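Local coordinates for protein AT27789p (PDB 5UZN) that probably binds mRNA as the Drosophila hnRNP F/H homolog Glorund, of which this chain is the third quasi-RNA recognition motif domain, at residues I13-L18 against F28-P33; E32-A37 against S63-K68. One frame throughout, in Å; residues are numbered along the deposited sequence.

Interaction 1 of 2, residues I13-L18 against F28-P33; sequences IHMRGL and FKFFEP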
# COMPACT_ATOMS: atom_id res chain seq x y z
N ILE A 13 6.39 -0.34 -0.36
CA ILE A 13 5.66 -0.56 -1.60
C ILE A 13 4.80 0.68 -1.83
O ILE A 13 3.91 0.99 -1.03
CB ILE A 13 4.78 -1.81 -1.52
CG1 ILE A 13 5.63 -3.07 -1.35
CG2 ILE A 13 3.92 -1.93 -2.77
CD1 ILE A 13 4.76 -4.32 -1.37
N HIS A 14 5.09 1.40 -2.91
CA HIS A 14 4.32 2.56 -3.31
C HIS A 14 3.18 2.08 -4.19
O HIS A 14 3.35 1.17 -4.99
CB HIS A 14 5.20 3.58 -4.06
CG HIS A 14 4.46 4.81 -4.48
ND1 HIS A 14 3.87 5.66 -3.57
CD2 HIS A 14 4.17 5.30 -5.71
CE1 HIS A 14 3.25 6.64 -4.23
NE2 HIS A 14 3.42 6.44 -5.52
N MET A 15 2.00 2.66 -3.99
CA MET A 15 0.78 2.16 -4.61
C MET A 15 0.13 3.28 -5.40
O MET A 15 0.01 4.40 -4.91
CB MET A 15 -0.21 1.61 -3.56
CG MET A 15 0.41 0.68 -2.52
SD MET A 15 -0.68 0.28 -1.15
CE MET A 15 -1.82 -0.83 -1.98
N ARG A 16 -0.28 3.00 -6.63
CA ARG A 16 -1.06 3.96 -7.40
C ARG A 16 -2.39 3.37 -7.83
O ARG A 16 -2.55 2.14 -7.91
CB ARG A 16 -0.27 4.44 -8.63
CG ARG A 16 1.03 5.13 -8.25
CD ARG A 16 1.78 5.62 -9.47
NE ARG A 16 1.31 6.92 -9.91
CZ ARG A 16 1.68 8.05 -9.32
NH1 ARG A 16 2.51 8.01 -8.28
NH2 ARG A 16 1.23 9.21 -9.79
N GLY A 17 -3.35 4.25 -8.10
CA GLY A 17 -4.66 3.82 -8.56
C GLY A 17 -5.67 3.51 -7.49
O GLY A 17 -6.69 2.88 -7.79
N LEU A 18 -5.44 3.93 -6.25
CA LEU A 18 -6.42 3.65 -5.20
C LEU A 18 -7.68 4.46 -5.48
O LEU A 18 -7.57 5.60 -5.96
CB LEU A 18 -5.90 4.03 -3.81
CG LEU A 18 -5.03 3.08 -3.01
CD1 LEU A 18 -3.70 2.89 -3.69
CD2 LEU A 18 -4.87 3.63 -1.59
N PHE A 28 -4.65 -2.56 4.21
CA PHE A 28 -4.42 -3.74 5.00
C PHE A 28 -5.17 -4.93 4.39
O PHE A 28 -4.63 -5.97 4.24
CB PHE A 28 -4.76 -3.51 6.47
CG PHE A 28 -3.70 -2.75 7.26
CD1 PHE A 28 -2.52 -3.32 7.57
CD2 PHE A 28 -3.92 -1.48 7.69
CE1 PHE A 28 -1.57 -2.64 8.30
CE2 PHE A 28 -2.98 -0.79 8.41
CZ PHE A 28 -1.80 -1.38 8.71
N LYS A 29 -6.42 -4.75 3.97
CA LYS A 29 -7.17 -5.86 3.38
C LYS A 29 -6.56 -6.33 2.08
O LYS A 29 -6.62 -7.52 1.75
CB LYS A 29 -8.63 -5.45 3.13
CG LYS A 29 -9.45 -5.28 4.40
CD LYS A 29 -10.88 -4.84 4.06
CE LYS A 29 -11.71 -4.61 5.33
NZ LYS A 29 -13.08 -4.08 5.02
N PHE A 30 -5.95 -5.40 1.34
CA PHE A 30 -5.35 -5.70 0.04
C PHE A 30 -4.18 -6.67 0.18
O PHE A 30 -4.01 -7.57 -0.64
CB PHE A 30 -4.93 -4.39 -0.63
CG PHE A 30 -4.40 -4.56 -2.03
CD1 PHE A 30 -5.26 -4.63 -3.11
CD2 PHE A 30 -3.04 -4.68 -2.26
CE1 PHE A 30 -4.78 -4.80 -4.38
CE2 PHE A 30 -2.56 -4.82 -3.54
CZ PHE A 30 -3.44 -4.89 -4.60
N PHE A 31 -3.37 -6.51 1.22
CA PHE A 31 -2.18 -7.33 1.40
C PHE A 31 -2.37 -8.51 2.34
O PHE A 31 -1.41 -9.24 2.60
CB PHE A 31 -1.01 -6.48 1.91
CG PHE A 31 -0.51 -5.48 0.92
CD1 PHE A 31 0.08 -5.89 -0.27
CD2 PHE A 31 -0.62 -4.13 1.18
CE1 PHE A 31 0.55 -4.97 -1.17
CE2 PHE A 31 -0.15 -3.20 0.29
CZ PHE A 31 0.43 -3.62 -0.90
N GLU A 32 -3.57 -8.72 2.88
CA GLU A 32 -3.71 -9.77 3.88
C GLU A 32 -3.46 -11.10 3.18
O GLU A 32 -3.80 -11.24 2.01
CB GLU A 32 -5.09 -9.74 4.55
CG GLU A 32 -6.22 -10.19 3.65
CD GLU A 32 -7.59 -9.86 4.20
OE1 GLU A 32 -8.58 -10.23 3.54
OE2 GLU A 32 -7.67 -9.20 5.27
N PRO A 33 -2.88 -12.09 3.88
CA PRO A 33 -2.48 -12.16 5.29
C PRO A 33 -1.25 -11.36 5.64
O PRO A 33 -0.91 -11.21 6.82
CB PRO A 33 -2.21 -13.65 5.51
CG PRO A 33 -1.77 -14.13 4.18
CD PRO A 33 -2.59 -13.36 3.18
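M15 reaches from the sheet of this quasi-RRM and sets its methyl group against two phenylalanines of helix 24-31, F30 and F31. This is the beta-alpha-beta-beta-alpha-beta fold, and the contact belongs to its hydrophobic core, where strand 11-16, central in the sheet, is covered by the first helix. The tight part lies at the M15 end: CE comes within 3.7 Å of F31 CE2 and 4.0 Å of F30 CD2, so one methyl serves both rings. The sulfur adds a Met-aromatic contact, SD lying 5.0 Å from the centroid of the F31 ring and at its edge, 77° off the normal. A bend at chi3 (73°) turns CE away from the line of the chain and toward the rings. I13 packs more loosely, its CD1 4.3 Å from F31 CE1. The solvent side is different in character: H14 and R16, the alternate residues of the strand, make no contact with 28-33; H14 is partly exposed and R16 exposed, and R16 NH1 gives H14 NE2 a weak hydrogen bond. An alanine in place of M15 would take away the sulfur and methyl, and would probably leave a gap between strand 11-16 and F30 and F31 and the F31 ring edge without its sulfur partner. The two rings also pack on each other, with F30 CD2 3.7 Å above the plane of F31, over its centre.

Interaction 2 of 2, residues E32-A37 against S63-K68; sequences EPIRPA and SQVAMK
In the loop that leads from helix 24-31 to strand 38-43, residues 32-37 meet residues 63-68 of helix 60-68 through the side chain of I34. Its CG1 comes to 3.6 Å from V65 CG1, and its CD1 follows at 3.9 Å from the same methyl, so one methyl of the valine touches both carbons of the isoleucine's longer branch. The two side chains cross at about a right angle. The valine presents CG1 because that methyl stands anti to the backbone N (chi1 165°), on the flank of the helix that faces the loop. The other branch of I34 goes elsewhere: CG2 approaches A66 CB at 4.3 Å, one residue further along the helix. I34 thus straddles two successive helix residues, and the backbones come close enough for this, the CA atoms of I34 and A66 lying 6.5 Å apart.

In the RRM fold the two helices pack side by side on one face of the four-stranded antiparallel sheet, and here the loop leaving the first of them fills part of the border with the second. F57 of strand 52-57 is touched by both I34 and A66. The contact across the segments is wholly apolar; two polar side chains of the helix bond within it. Q64 NE2 donates to S63 OG over 3.0 Å in a nearly straight hydrogen bond (170°), with the hydroxyl oxygen close to the amide plane. Further along, K68 curls its chain back along the helix, and NZ meets Q64 O at 3.0 Å, tilted 32° from the carbonyl plane.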
# COMPACT_ATOMS: atom_id res chain seq x y z
N GLU A 32 -3.57 -8.72 2.88
CA GLU A 32 -3.71 -9.77 3.88
C GLU A 32 -3.46 -11.10 3.18
O GLU A 32 -3.80 -11.24 2.01
CB GLU A 32 -5.09 -9.74 4.55
CG GLU A 32 -6.22 -10.19 3.65
CD GLU A 32 -7.59 -9.86 4.20
OE1 GLU A 32 -8.58 -10.23 3.54
OE2 GLU A 32 -7.67 -9.20 5.27
N PRO A 33 -2.88 -12.09 3.88
CA PRO A 33 -2.48 -12.16 5.29
C PRO A 33 -1.25 -11.36 5.64
O PRO A 33 -0.91 -11.21 6.82
CB PRO A 33 -2.21 -13.65 5.51
CG PRO A 33 -1.77 -14.13 4.18
CD PRO A 33 -2.59 -13.36 3.18
N ILE A 34 -0.56 -10.86 4.64
CA ILE A 34 0.68 -10.15 4.90
C ILE A 34 0.37 -8.77 5.46
O ILE A 34 -0.52 -8.04 5.01
CB ILE A 34 1.56 -10.08 3.65
CG1 ILE A 34 2.04 -11.48 3.26
CG2 ILE A 34 2.78 -9.20 3.91
CD1 ILE A 34 3.06 -12.04 4.21
N ARG A 35 0.99 -8.49 6.59
CA ARG A 35 0.74 -7.30 7.37
C ARG A 35 1.74 -6.22 7.40
O ARG A 35 2.72 -6.30 8.05
CB ARG A 35 0.56 -7.72 8.83
CG ARG A 35 -0.75 -7.38 9.49
CD ARG A 35 -1.19 -8.49 10.46
NE ARG A 35 -0.14 -9.21 11.19
CZ ARG A 35 0.08 -10.51 11.09
NH1 ARG A 35 -0.67 -11.24 10.29
NH2 ARG A 35 1.04 -11.08 11.76
N PRO A 36 1.49 -5.18 6.68
CA PRO A 36 2.36 -4.00 6.77
C PRO A 36 2.40 -3.46 8.19
O PRO A 36 1.42 -3.54 8.94
CB PRO A 36 1.73 -2.98 5.79
CG PRO A 36 0.40 -3.48 5.52
CD PRO A 36 0.42 -4.98 5.68
N ALA A 37 3.57 -2.97 8.59
CA ALA A 37 3.68 -2.32 9.88
C ALA A 37 2.81 -1.08 9.93
O ALA A 37 2.11 -0.84 10.92
CB ALA A 37 5.14 -1.95 10.16
N SER A 63 7.87 -7.59 2.14
CA SER A 63 7.59 -6.69 1.03
C SER A 63 7.55 -7.44 -0.28
O SER A 63 6.74 -7.12 -1.16
CB SER A 63 8.63 -5.57 0.97
OG SER A 63 9.90 -6.04 0.53
N GLN A 64 8.38 -8.47 -0.43
CA GLN A 64 8.46 -9.18 -1.69
C GLN A 64 7.26 -10.10 -1.90
O GLN A 64 6.73 -10.18 -3.02
CB GLN A 64 9.78 -9.93 -1.77
CG GLN A 64 10.95 -8.96 -1.73
CD GLN A 64 10.82 -7.88 -2.78
OE1 GLN A 64 10.96 -8.15 -3.96
NE2 GLN A 64 10.54 -6.65 -2.35
N VAL A 65 6.83 -10.80 -0.85
CA VAL A 65 5.58 -11.55 -0.92
C VAL A 65 4.43 -10.60 -1.28
O VAL A 65 3.64 -10.88 -2.19
CB VAL A 65 5.32 -12.31 0.40
CG1 VAL A 65 3.87 -12.78 0.46
CG2 VAL A 65 6.27 -13.48 0.53
N ALA A 66 4.36 -9.44 -0.61
CA ALA A 66 3.27 -8.50 -0.88
C ALA A 66 3.27 -8.00 -2.32
O ALA A 66 2.19 -7.76 -2.88
CB ALA A 66 3.35 -7.32 0.08
N MET A 67 4.44 -7.86 -2.95
CA MET A 67 4.46 -7.45 -4.35
C MET A 67 3.76 -8.44 -5.27
O MET A 67 3.22 -8.04 -6.31
CB MET A 67 5.90 -7.23 -4.82
CG MET A 67 6.55 -5.92 -4.30
SD MET A 67 5.80 -4.38 -4.91
CE MET A 67 6.32 -4.42 -6.62
N LYS A 68 3.76 -9.73 -4.92
CA LYS A 68 3.14 -10.78 -5.73
C LYS A 68 1.73 -11.10 -5.26
O LYS A 68 0.77 -11.05 -6.04
CB LYS A 68 3.94 -12.09 -5.67
CG LYS A 68 5.40 -11.96 -5.37
CD LYS A 68 6.18 -11.48 -6.57
CE LYS A 68 7.67 -11.54 -6.28
NZ LYS A 68 8.15 -10.30 -5.61

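How the interactions relate
Interactions 1 and 2 are neighbouring pieces of one core, their centres about 8 Å apart, and they share E32 and P33, which lie in the loop after helix 24-31. A66 joins them: its CB lies 3.6 Å from F31 CD1 and also 3.6 Å from I13 CD1, so the second helix meets both the strand and the first helix there. Interaction 1 is deeply buried, its centre about 3 Å from the centre of the chain, whereas that of 32-37 against 63-68 lies about 9 Å out and the contact is partly buried. E32, at the shared corner, forms a salt bridge with R71. A bound glycerol, probably from the crystallisation liquor, lies about 5 Å from the F30 side chain.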